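Local coordinates for penicillin-binding protein 2B (Streptococcus pneumoniae, PDB 2WAD) that is a penicillin-binding transpeptidase thought to form peptide cross-links between adjacent glycan strands of the cell wall, as part of the elongasome that builds peripheral peptidoglycan, at residues L111-L116 / P161-N166; D118-L121 / E125-K128; I393-E398 / L453-Q458; A536-R541 / S579-L584. All coordinates share one frame; numbering follows the deposited sequence.

In the fold
The four contacts fall into two pairs on opposite sides of the chain's centre. Contacts 1 and 2 come first in sequence and lie in the range of the dimerisation domain; contact 2 is nested inside the loop that contact 1 closes. Both use helix 113-121, their centres are about 12 Å apart, and Tyr120 packs on Leu165 and Pro161 where they meet. Contacts 3 and 4 follow in series in the transpeptidase domain, about 18 Å apart between centres, joined by Ser394 and Trp397 of helix 389-398 packing on helix 578-593. About 69 to 77 Å separates the centres of one pair from those of the other, so neither pair touches the other.

Contact 1 (L111-L116 / P161-N166); sequences LTERQL and PTSQLN. Unlike the reference sequence in segment 161-166: Pro161 (reference Gln).
Ser163 lies against Glu113 at the start of helix 113-121. Its CB is 3.6 Å from Glu113 CB and equally close to CG, while the hydroxyl OG sits 3.3 Å from Glu113 CB. The same OG gives a weak hydrogen bond to the backbone O of Glu113, again at 3.3 Å, so the serine leans on the helix with both its methylene and its oxygen. With chi1 at -75°, OG is swung beside the serine's own backbone N, where it faces both CB and O of Glu113. It is the aliphatic part of Glu113 that does the touching; a bend at chi2 carries the carboxylate away from Ser163.

One turn on, Leu165 brings CD1 to 4.0 Å from the backbone O of Leu116, and the same methyl meets the CB of Leu116 at 4.4 Å. This is a modest apolar touch at the surface, with no tight interlock.

Behind this first shell, the helix start is held by its own cap. Thr112 N donates to Gln115 OE1 at 3.1 Å, approaching from above the carbonyl plane, and Gln115 N returns a weak bond to Thr112 OG1 at 3.3 Å. Further out, Arg114 forms a salt bridge with Asp158 of helix 150-159, and Leu111 packs on Lys172, Ile175 and Tyr176 of helix 169-182. Those two helices flank the loop that carries Ser163, so both sides of the contact are tied to the same helical cluster. The arrangement is that of a helix N-terminus closed by a capping box, with an interhelical loop laid along its first turn.

Contact 2 (D118-L121 / E125-K128); sequences DYYL and EIYK
Ile126 sets a methyl group over the face of the Tyr120 ring, and this is the tight part of the contact. Its CG2 stands 3.5 Å above the ring plane, displaced toward the hydroxyl end, and forms a CH-pi contact with CG2 3.9 Å from the centroid of the Tyr120 ring. The closest ring atom is CZ of Tyr120, 3.6 Å from Ile126 CG2, and the phenolic OH is almost as near. Tyr120 swings its ring to this position with CG anti to the backbone N (chi1 175°), and the two side chains cross at about a right angle. The isoleucine's CB also approaches the backbone O of Tyr120.

The partner pair, Leu121 and Tyr127, is packed more loosely between side chains. Leu121 CB is 4.2 Å from Tyr127 CD1 and meets that ring obliquely. The nearer approach here involves the main chain, Leu121 O lying 3.3 Å from Tyr127 CB. Leu121 itself is buried, since it also lies on Val157 and Asp158 of helix 150-159, and Tyr127 reaches Asn154 of that helix. The exposed Glu125 and Lys128 mark the solvent side of helix 124-131. No hydrogen bond links the two segments; the contact between them is apolar and CH-pi.

Beyond it, the Tyr120 ring also touches Leu165 and Tyr167 in the loop leading to helix 169-182. Helix 113-121 and helix 124-131 are thus two consecutive helices joined by a short connection and packed at their junction, within the small helical cluster of the dimerisation domain range.

Contact 3 (I393-E398 / L453-Q458); sequences ISSGWE and LGIMGQ. Unlike the reference sequence in segment 453-458: Ile455 (reference Leu).
Ile455 points its side chain at helix 389-398 and touches it with one atom, the terminal methyl CD1. CG1 is anti to the carbonyl carbon (chi1 -62°) and the chain then runs out extended, carrying CD1 to 3.5 Å from Ser395 OG and 3.9 Å from Ser395 CB. The serine thus presents its hydroxyl end and methylene together to a single methyl. That hydroxyl is not left to an apolar neighbour: it is hydrogen-bonded with Thr481 OG1 of helix 471-484, and Ile455 packs on Lys477 of the same helix.

Beside the serine, Gly396 has no side chain, and its backbone N lies 4.4 Å from CD1; Gly396 CA and Ile455 CA, the nearest such pair, are 6.7 Å apart. Both helices belong to the transpeptidase domain, and helix 389-398 follows Ser386, the probable acyl-ester serine, in the chain, though the contact itself lies away from that site. Helix 445-455 ends at this point in a Schellman motif. Gly457, with positive phi, is its C-prime residue, and Gln458 N reaches back to Leu453 O at 3.2 Å. The chain therefore turns off just past the isoleucine, while Met456 packs on Leu471, Ala474, Phe509 and Phe512.

Contact 4 (A536-R541 / S579-L584); sequences ANNGVR and SDMAIL. Unlike the reference sequence in segment 579-584: Ala582 (reference Ser).
The shortest polar bond here runs from Asn537 ND2 to Val540 O, 2.8 Å long and nearly straight at 171°. The acceptor lies close to the amide plane of Asn537, whereas the donor is tilted 19° from the carbonyl plane of Val540. This bond spans the type I' turn from Asn537 to Val540, reinforcing a weak backbone bond between Val540 N and Asn537 O.

Across from the turn, Met581 of helix 578-593 is turned toward it. Its CG is anti to the backbone N (chi1 -178°), and bends at chi2 and chi3 then fold the chain so that its terminal methyl CE ends 3.5 Å from Gly539 N. CE is also 3.6 Å from Gly539 CA. Further back along the same side chain, Met581 CG lies 4.0 Å from Asn538 OD1, a second and looser touch, the two side chains crossing at a slant. The turn follows helix 525-536, which ends in a Schellman motif with Asn538, of positive phi, as C-prime residue, and it leads into strand 540-542 of a two-stranded antiparallel sheet in the transpeptidase domain. Gly539 pairs through its backbone with Val574, just past the partner strand 570-573. Arg541, further along, is held by Asn572 and Gln530, while Met581 packs on Ile576 in the loop before its own helix.

Contact 1 (L111-L116 / P161-N166)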
loop_
_atom_site.group_PDB
_atom_site.type_symbol
_atom_site.label_atom_id
_atom_site.label_comp_id
_atom_site.label_asym_id
_atom_site.label_seq_id
_atom_site.Cartn_x
_atom_site.Cartn_y
_atom_site.Cartn_z
ATOM N N LEU A 111 -16.271 -13.838 28.568
ATOM C CA LEU A 111 -15.219 -13.745 29.578
ATOM C C LEU A 111 -14.036 -14.685 29.375
ATOM O O LEU A 111 -14.234 -15.896 29.242
ATOM C CB LEU A 111 -15.824 -14.031 30.951
ATOM C CG LEU A 111 -17.046 -13.170 31.263
ATOM C CD1 LEU A 111 -17.818 -13.739 32.443
ATOM C CD2 LEU A 111 -16.602 -11.735 31.510
ATOM N N THR A 112 -12.822 -14.129 29.394
ATOM C CA THR A 112 -11.576 -14.911 29.394
ATOM C C THR A 112 -11.256 -15.454 30.789
ATOM O O THR A 112 -11.619 -14.852 31.797
ATOM C CB THR A 112 -10.359 -14.100 28.882
ATOM O OG1 THR A 112 -9.719 -13.414 29.968
ATOM C CG2 THR A 112 -10.771 -13.099 27.824
ATOM N N GLU A 113 -10.570 -16.591 30.861
ATOM C CA GLU A 113 -10.414 -17.259 32.148
ATOM C C GLU A 113 -9.576 -16.459 33.138
ATOM O O GLU A 113 -9.747 -16.602 34.347
ATOM C CB GLU A 113 -9.887 -18.688 31.993
ATOM C CG GLU A 113 -10.780 -19.597 31.155
ATOM C CD GLU A 113 -10.363 -19.613 29.687
ATOM O OE1 GLU A 113 -9.556 -18.744 29.277
ATOM O OE2 GLU A 113 -10.840 -20.502 28.945
ATOM N N ARG A 114 -8.675 -15.622 32.624
ATOM C CA ARG A 114 -7.923 -14.702 33.473
ATOM C C ARG A 114 -8.867 -13.651 34.073
ATOM O O ARG A 114 -8.769 -13.314 35.256
ATOM C CB ARG A 114 -6.759 -14.075 32.704
ATOM C CG ARG A 114 -6.098 -12.861 33.354
ATOM C CD ARG A 114 -5.343 -13.182 34.649
ATOM N NE ARG A 114 -4.832 -11.958 35.274
ATOM C CZ ARG A 114 -3.571 -11.738 35.641
ATOM N NH1 ARG A 114 -2.641 -12.674 35.485
ATOM N NH2 ARG A 114 -3.239 -10.572 36.186
ATOM N N GLN A 115 -9.806 -13.155 33.271
ATOM C CA GLN A 115 -10.869 -12.297 33.798
ATOM C C GLN A 115 -11.699 -13.001 34.869
ATOM O O GLN A 115 -12.046 -12.400 35.891
ATOM C CB GLN A 115 -11.753 -11.757 32.671
ATOM C CG GLN A 115 -10.997 -10.812 31.751
ATOM C CD GLN A 115 -11.757 -10.473 30.482
ATOM O OE1 GLN A 115 -12.767 -11.096 30.154
ATOM N NE2 GLN A 115 -11.262 -9.480 29.755
ATOM N N LEU A 116 -11.991 -14.281 34.659
ATOM C CA LEU A 116 -12.744 -15.049 35.650
ATOM C C LEU A 116 -11.956 -15.301 36.943
ATOM O O LEU A 116 -12.529 -15.391 38.023
ATOM C CB LEU A 116 -13.252 -16.359 35.046
ATOM C CG LEU A 116 -14.442 -16.269 34.085
ATOM C CD1 LEU A 116 -14.446 -17.447 33.112
ATOM C CD2 LEU A 116 -15.736 -16.224 34.892
ATOM N N PRO A 161 -6.677 -21.524 40.238
ATOM C CA PRO A 161 -8.114 -21.751 40.334
ATOM C C PRO A 161 -8.704 -22.323 39.052
ATOM O O PRO A 161 -8.409 -21.850 37.952
ATOM C CB PRO A 161 -8.674 -20.349 40.599
ATOM C CG PRO A 161 -7.621 -19.390 40.092
ATOM C CD PRO A 161 -6.389 -20.183 39.704
ATOM N N THR A 162 -9.533 -23.346 39.214
ATOM C CA THR A 162 -10.204 -23.988 38.092
ATOM C C THR A 162 -11.280 -23.078 37.505
ATOM O O THR A 162 -12.360 -22.961 38.079
ATOM C CB THR A 162 -10.884 -25.277 38.569
ATOM O OG1 THR A 162 -11.253 -25.116 39.948
ATOM C CG2 THR A 162 -9.936 -26.468 38.437
ATOM N N SER A 163 -10.990 -22.452 36.366
ATOM C CA SER A 163 -11.914 -21.521 35.716
ATOM C C SER A 163 -13.247 -22.110 35.240
ATOM O O SER A 163 -13.955 -21.487 34.449
ATOM C CB SER A 163 -11.218 -20.798 34.564
ATOM O OG SER A 163 -10.333 -19.809 35.059
ATOM N N GLN A 164 -13.577 -23.307 35.720
ATOM C CA GLN A 164 -14.928 -23.854 35.617
ATOM C C GLN A 164 -15.705 -23.641 36.917
ATOM O O GLN A 164 -16.107 -24.592 37.593
ATOM C CB GLN A 164 -14.890 -25.329 35.226
ATOM C CG GLN A 164 -14.550 -25.541 33.757
ATOM C CD GLN A 164 -13.152 -25.061 33.399
ATOM O OE1 GLN A 164 -12.263 -25.023 34.252
ATOM N NE2 GLN A 164 -12.949 -24.691 32.132
ATOM N N LEU A 165 -15.885 -22.367 37.254
ATOM C CA LEU A 165 -16.699 -21.922 38.385
ATOM C C LEU A 165 -18.136 -21.767 37.887
ATOM O O LEU A 165 -18.386 -21.830 36.684
ATOM C CB LEU A 165 -16.177 -20.569 38.898
ATOM C CG LEU A 165 -14.664 -20.315 39.006
ATOM C CD1 LEU A 165 -14.231 -18.980 38.418
ATOM C CD2 LEU A 165 -14.160 -20.428 40.431
ATOM N N ASN A 166 -19.084 -21.549 38.791
ATOM C CA ASN A 166 -20.481 -21.449 38.377
ATOM C C ASN A 166 -21.143 -20.079 38.572
ATOM O O ASN A 166 -21.449 -19.681 39.695
ATOM C CB ASN A 166 -21.304 -22.551 39.037
ATOM C CG ASN A 166 -22.757 -22.494 38.640
ATOM O OD1 ASN A 166 -23.084 -22.343 37.462
ATOM N ND2 ASN A 166 -23.639 -22.594 39.625
#

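Contact 2 (D118-L121 / E125-K128)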
loop_
_atom_site.group_PDB
_atom_site.type_symbol
_atom_site.label_atom_id
_atom_site.label_comp_id
_atom_site.label_asym_id
_atom_site.label_seq_id
_atom_site.Cartn_x
_atom_site.Cartn_y
_atom_site.Cartn_z
ATOM N N ASP A 118 -9.459 -13.262 38.049
ATOM C CA ASP A 118 -9.388 -11.923 38.614
ATOM C C ASP A 118 -10.601 -11.590 39.471
ATOM O O ASP A 118 -10.458 -11.254 40.649
ATOM C CB ASP A 118 -9.225 -10.892 37.502
ATOM C CG ASP A 118 -7.785 -10.747 37.056
ATOM O OD1 ASP A 118 -6.887 -11.315 37.710
ATOM O OD2 ASP A 118 -7.552 -10.043 36.058
ATOM N N TYR A 119 -11.792 -11.700 38.883
ATOM C CA TYR A 119 -13.039 -11.469 39.614
ATOM C C TYR A 119 -13.132 -12.358 40.845
ATOM O O TYR A 119 -13.542 -11.924 41.923
ATOM C CB TYR A 119 -14.241 -11.732 38.703
ATOM C CG TYR A 119 -15.568 -11.549 39.398
ATOM C CD1 TYR A 119 -16.151 -10.293 39.501
ATOM C CD2 TYR A 119 -16.242 -12.627 39.952
ATOM C CE1 TYR A 119 -17.366 -10.115 40.137
ATOM C CE2 TYR A 119 -17.464 -12.462 40.575
ATOM C CZ TYR A 119 -18.015 -11.202 40.668
ATOM O OH TYR A 119 -19.224 -11.012 41.293
ATOM N N TYR A 120 -12.746 -13.617 40.685
ATOM C CA TYR A 120 -12.860 -14.592 41.768
ATOM C C TYR A 120 -11.948 -14.238 42.943
ATOM O O TYR A 120 -12.329 -14.379 44.110
ATOM C CB TYR A 120 -12.555 -15.996 41.231
ATOM C CG TYR A 120 -12.517 -17.064 42.297
ATOM C CD1 TYR A 120 -13.679 -17.473 42.938
ATOM C CD2 TYR A 120 -11.315 -17.663 42.667
ATOM C CE1 TYR A 120 -13.649 -18.440 43.924
ATOM C CE2 TYR A 120 -11.275 -18.634 43.661
ATOM C CZ TYR A 120 -12.442 -19.017 44.275
ATOM O OH TYR A 120 -12.401 -19.978 45.254
ATOM N N LEU A 121 -10.742 -13.778 42.617
ATOM C CA LEU A 121 -9.745 -13.430 43.621
ATOM C C LEU A 121 -10.038 -12.088 44.290
ATOM O O LEU A 121 -9.455 -11.754 45.322
ATOM C CB LEU A 121 -8.346 -13.410 42.999
ATOM C CG LEU A 121 -7.797 -14.716 42.417
ATOM C CD1 LEU A 121 -6.407 -14.492 41.869
ATOM C CD2 LEU A 121 -7.810 -15.846 43.441
ATOM N N GLU A 125 -10.624 -12.339 51.431
ATOM C CA GLU A 125 -10.512 -13.609 52.136
ATOM C C GLU A 125 -10.153 -14.704 51.135
ATOM O O GLU A 125 -9.156 -15.405 51.317
ATOM C CB GLU A 125 -11.837 -13.909 52.839
ATOM C CG GLU A 125 -11.889 -15.140 53.742
ATOM C CD GLU A 125 -13.325 -15.627 53.958
ATOM O OE1 GLU A 125 -14.081 -15.725 52.960
ATOM O OE2 GLU A 125 -13.710 -15.915 55.117
ATOM N N ILE A 126 -10.930 -14.820 50.059
ATOM C CA ILE A 126 -10.632 -15.775 48.990
ATOM C C ILE A 126 -9.212 -15.621 48.430
ATOM O O ILE A 126 -8.546 -16.608 48.112
ATOM C CB ILE A 126 -11.663 -15.694 47.841
ATOM C CG1 ILE A 126 -13.085 -15.898 48.368
ATOM C CG2 ILE A 126 -11.359 -16.716 46.771
ATOM C CD1 ILE A 126 -13.434 -17.330 48.712
ATOM N N TYR A 127 -8.732 -14.389 48.298
ATOM C CA TYR A 127 -7.376 -14.199 47.816
ATOM C C TYR A 127 -6.339 -14.742 48.804
ATOM O O TYR A 127 -5.354 -15.371 48.409
ATOM C CB TYR A 127 -7.098 -12.738 47.465
ATOM C CG TYR A 127 -5.673 -12.543 47.010
ATOM C CD1 TYR A 127 -5.234 -13.098 45.814
ATOM C CD2 TYR A 127 -4.755 -11.843 47.786
ATOM C CE1 TYR A 127 -3.930 -12.949 45.392
ATOM C CE2 TYR A 127 -3.443 -11.682 47.369
ATOM C CZ TYR A 127 -3.038 -12.246 46.175
ATOM O OH TYR A 127 -1.741 -12.112 45.729
ATOM N N LYS A 128 -6.564 -14.502 50.091
ATOM C CA LYS A 128 -5.691 -15.042 51.130
ATOM C C LYS A 128 -5.763 -16.567 51.120
ATOM O O LYS A 128 -4.757 -17.242 50.926
ATOM C CB LYS A 128 -6.084 -14.487 52.499
ATOM C CG LYS A 128 -5.481 -15.233 53.678
ATOM C CD LYS A 128 -5.813 -14.580 55.014
ATOM C CE LYS A 128 -6.983 -15.269 55.683
ATOM N NZ LYS A 128 -7.196 -14.767 57.071
#

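Contact 3 (I393-E398 / L453-Q458)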
loop_
_atom_site.group_PDB
_atom_site.type_symbol
_atom_site.label_atom_id
_atom_site.label_comp_id
_atom_site.label_asym_id
_atom_site.label_seq_id
_atom_site.Cartn_x
_atom_site.Cartn_y
_atom_site.Cartn_z
ATOM N N ILE A 393 18.186 -3.737 -24.132
ATOM C CA ILE A 393 19.187 -2.968 -24.846
ATOM C C ILE A 393 20.114 -2.246 -23.869
ATOM O O ILE A 393 21.326 -2.184 -24.079
ATOM C CB ILE A 393 18.545 -1.988 -25.861
ATOM C CG1 ILE A 393 17.706 -2.764 -26.882
ATOM C CG2 ILE A 393 19.600 -1.262 -26.685
ATOM C CD1 ILE A 393 16.843 -1.879 -27.806
ATOM N N SER A 394 19.564 -1.652 -22.817
ATOM C CA SER A 394 20.424 -0.977 -21.847
ATOM C C SER A 394 21.482 -1.962 -21.305
ATOM O O SER A 394 22.659 -1.636 -21.176
ATOM C CB SER A 394 19.600 -0.420 -20.689
ATOM O OG SER A 394 18.666 0.557 -21.118
ATOM N N SER A 395 21.050 -3.169 -20.978
ATOM C CA SER A 395 21.946 -4.190 -20.470
ATOM C C SER A 395 23.036 -4.528 -21.487
ATOM O O SER A 395 24.156 -4.829 -21.096
ATOM C CB SER A 395 21.156 -5.432 -20.069
ATOM O OG SER A 395 21.890 -6.222 -19.149
ATOM N N GLY A 396 22.693 -4.478 -22.775
ATOM C CA GLY A 396 23.642 -4.621 -23.867
ATOM C C GLY A 396 24.725 -3.550 -23.866
ATOM O O GLY A 396 25.894 -3.856 -24.070
ATOM N N TRP A 397 24.350 -2.291 -23.662
ATOM C CA TRP A 397 25.331 -1.222 -23.534
ATOM C C TRP A 397 26.214 -1.394 -22.284
ATOM O O TRP A 397 27.426 -1.248 -22.394
ATOM C CB TRP A 397 24.648 0.151 -23.510
ATOM C CG TRP A 397 24.095 0.573 -24.844
ATOM C CD1 TRP A 397 24.702 0.424 -26.060
ATOM C CD2 TRP A 397 22.846 1.216 -25.099
ATOM N NE1 TRP A 397 23.916 0.932 -27.050
ATOM C CE2 TRP A 397 22.764 1.417 -26.492
ATOM C CE3 TRP A 397 21.785 1.644 -24.287
ATOM C CZ2 TRP A 397 21.656 2.014 -27.097
ATOM C CZ3 TRP A 397 20.679 2.230 -24.886
ATOM C CH2 TRP A 397 20.624 2.410 -26.283
ATOM N N GLU A 398 25.617 -1.706 -21.127
ATOM C CA GLU A 398 26.354 -1.840 -19.866
ATOM C C GLU A 398 27.424 -2.919 -19.878
ATOM O O GLU A 398 28.505 -2.727 -19.320
ATOM C CB GLU A 398 25.453 -2.044 -18.641
ATOM C CG GLU A 398 24.449 -0.939 -18.455
ATOM C CD GLU A 398 23.477 -1.228 -17.340
ATOM O OE1 GLU A 398 22.930 -0.256 -16.777
ATOM O OE2 GLU A 398 23.240 -2.416 -17.038
ATOM N N LEU A 453 22.241 -13.074 -25.837
ATOM C CA LEU A 453 23.307 -14.047 -26.090
ATOM C C LEU A 453 24.681 -13.389 -25.873
ATOM O O LEU A 453 25.598 -14.007 -25.351
ATOM C CB LEU A 453 23.189 -14.620 -27.504
ATOM C CG LEU A 453 24.192 -15.714 -27.883
ATOM C CD1 LEU A 453 23.884 -16.998 -27.132
ATOM C CD2 LEU A 453 24.198 -15.959 -29.378
ATOM N N GLY A 454 24.806 -12.113 -26.239
ATOM C CA GLY A 454 26.053 -11.380 -26.100
ATOM C C GLY A 454 26.440 -11.064 -24.663
ATOM O O GLY A 454 27.619 -10.918 -24.345
ATOM N N ILE A 455 25.459 -10.920 -23.780
ATOM C CA ILE A 455 25.756 -10.800 -22.356
ATOM C C ILE A 455 26.322 -12.124 -21.828
ATOM O O ILE A 455 27.052 -12.161 -20.837
ATOM C CB ILE A 455 24.488 -10.404 -21.589
ATOM C CG1 ILE A 455 23.990 -9.028 -22.076
ATOM C CG2 ILE A 455 24.743 -10.364 -20.092
ATOM C CD1 ILE A 455 22.590 -8.679 -21.564
ATOM N N MET A 456 25.974 -13.214 -22.501
ATOM C CA MET A 456 26.445 -14.536 -22.120
ATOM C C MET A 456 27.809 -14.822 -22.779
ATOM O O MET A 456 28.279 -15.956 -22.785
ATOM C CB MET A 456 25.398 -15.542 -22.599
ATOM C CG MET A 456 25.234 -16.778 -21.780
ATOM S SD MET A 456 23.704 -17.655 -22.208
ATOM C CE MET A 456 24.259 -19.286 -21.782
ATOM N N GLY A 457 28.418 -13.797 -23.374
ATOM C CA GLY A 457 29.730 -13.899 -24.013
ATOM C C GLY A 457 29.783 -14.545 -25.389
ATOM O O GLY A 457 30.851 -14.966 -25.837
ATOM N N GLN A 458 28.654 -14.622 -26.091
ATOM C CA GLN A 458 28.640 -15.338 -27.369
ATOM C C GLN A 458 28.095 -14.518 -28.541
ATOM O O GLN A 458 27.384 -13.534 -28.355
ATOM C CB GLN A 458 27.915 -16.679 -27.215
ATOM C CG GLN A 458 28.669 -17.657 -26.297
ATOM C CD GLN A 458 27.946 -18.969 -26.059
ATOM O OE1 GLN A 458 26.750 -19.087 -26.300
ATOM N NE2 GLN A 458 28.673 -19.968 -25.580
#

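Contact 4 (A536-R541 / S579-L584)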
loop_
_atom_site.group_PDB
_atom_site.type_symbol
_atom_site.label_atom_id
_atom_site.label_comp_id
_atom_site.label_asym_id
_atom_site.label_seq_id
_atom_site.Cartn_x
_atom_site.Cartn_y
_atom_site.Cartn_z
ATOM N N ALA A 536 11.735 8.439 -18.779
ATOM C CA ALA A 536 11.257 9.801 -18.976
ATOM C C ALA A 536 12.058 10.815 -18.143
ATOM O O ALA A 536 12.076 11.993 -18.465
ATOM C CB ALA A 536 9.759 9.878 -18.622
ATOM N N ASN A 537 12.706 10.364 -17.067
ATOM C CA ASN A 537 13.474 11.264 -16.203
ATOM C C ASN A 537 14.972 11.065 -16.450
ATOM O O ASN A 537 15.814 11.268 -15.570
ATOM C CB ASN A 537 13.112 10.972 -14.741
ATOM C CG ASN A 537 13.613 12.032 -13.779
ATOM O OD1 ASN A 537 13.452 13.222 -14.029
ATOM N ND2 ASN A 537 14.188 11.602 -12.650
ATOM N N ASN A 538 15.291 10.600 -17.648
ATOM C CA ASN A 538 16.678 10.457 -18.102
ATOM C C ASN A 538 17.584 9.552 -17.281
ATOM O O ASN A 538 18.774 9.830 -17.122
ATOM C CB ASN A 538 17.307 11.829 -18.340
ATOM C CG ASN A 538 16.595 12.582 -19.466
ATOM O OD1 ASN A 538 16.321 12.015 -20.522
ATOM N ND2 ASN A 538 16.248 13.840 -19.221
ATOM N N GLY A 539 17.001 8.476 -16.758
ATOM C CA GLY A 539 17.766 7.416 -16.096
ATOM C C GLY A 539 17.812 7.543 -14.585
ATOM O O GLY A 539 18.335 6.685 -13.899
ATOM N N VAL A 540 17.284 8.629 -14.053
ATOM C CA VAL A 540 17.183 8.781 -12.605
ATOM C C VAL A 540 15.844 8.279 -12.065
ATOM O O VAL A 540 14.787 8.882 -12.233
ATOM C CB VAL A 540 17.413 10.232 -12.148
ATOM C CG1 VAL A 540 17.166 10.344 -10.644
ATOM C CG2 VAL A 540 18.824 10.689 -12.550
ATOM N N ARG A 541 15.919 7.142 -11.395
ATOM C CA ARG A 541 14.732 6.432 -10.965
ATOM C C ARG A 541 14.263 6.991 -9.632
ATOM O O ARG A 541 15.059 7.187 -8.724
ATOM C CB ARG A 541 15.126 4.983 -10.798
ATOM C CG ARG A 541 14.019 4.061 -10.331
ATOM C CD ARG A 541 14.636 2.673 -10.327
ATOM N NE ARG A 541 13.789 1.807 -9.548
ATOM C CZ ARG A 541 14.176 1.106 -8.496
ATOM N NH1 ARG A 541 15.436 1.082 -8.099
ATOM N NH2 ARG A 541 13.258 0.389 -7.873
ATOM N N SER A 579 23.986 9.696 -24.274
ATOM C CA SER A 579 23.672 9.536 -25.688
ATOM C C SER A 579 22.990 8.195 -25.989
ATOM O O SER A 579 22.167 8.106 -26.896
ATOM C CB SER A 579 24.902 9.775 -26.562
ATOM O OG SER A 579 25.882 8.802 -26.282
ATOM N N ASP A 580 23.305 7.169 -25.200
ATOM C CA ASP A 580 22.517 5.949 -25.150
ATOM C C ASP A 580 21.051 6.175 -24.742
ATOM O O ASP A 580 20.138 5.694 -25.397
ATOM C CB ASP A 580 23.237 4.892 -24.300
ATOM C CG ASP A 580 24.471 4.335 -25.003
ATOM O OD1 ASP A 580 25.294 3.669 -24.354
ATOM O OD2 ASP A 580 24.652 4.569 -26.214
ATOM N N MET A 581 20.811 6.912 -23.670
ATOM C CA MET A 581 19.467 7.279 -23.275
ATOM C C MET A 581 18.733 8.054 -24.383
ATOM O O MET A 581 17.510 7.965 -24.520
ATOM C CB MET A 581 19.497 8.092 -21.982
ATOM C CG MET A 581 18.114 8.504 -21.432
ATOM S SD MET A 581 17.089 7.066 -21.065
ATOM C CE MET A 581 17.793 6.421 -19.533
ATOM N N ALA A 582 19.484 8.829 -25.162
ATOM C CA ALA A 582 18.899 9.589 -26.261
ATOM C C ALA A 582 18.453 8.623 -27.367
ATOM O O ALA A 582 17.454 8.849 -28.036
ATOM C CB ALA A 582 19.889 10.646 -26.777
ATOM N N ILE A 583 19.162 7.507 -27.516
ATOM C CA ILE A 583 18.740 6.474 -28.445
ATOM C C ILE A 583 17.433 5.826 -27.989
ATOM O O ILE A 583 16.533 5.642 -28.791
ATOM C CB ILE A 583 19.853 5.467 -28.699
ATOM C CG1 ILE A 583 20.947 6.159 -29.516
ATOM C CG2 ILE A 583 19.348 4.259 -29.504
ATOM C CD1 ILE A 583 22.361 5.613 -29.261
ATOM N N LEU A 584 17.290 5.516 -26.703
ATOM C CA LEU A 584 16.025 4.971 -26.220
ATOM C C LEU A 584 14.875 5.945 -26.483
ATOM O O LEU A 584 13.826 5.514 -26.930
ATOM C CB LEU A 584 16.081 4.638 -24.728
ATOM C CG LEU A 584 17.151 3.636 -24.269
ATOM C CD1 LEU A 584 17.024 3.381 -22.752
ATOM C CD2 LEU A 584 17.168 2.311 -25.080
#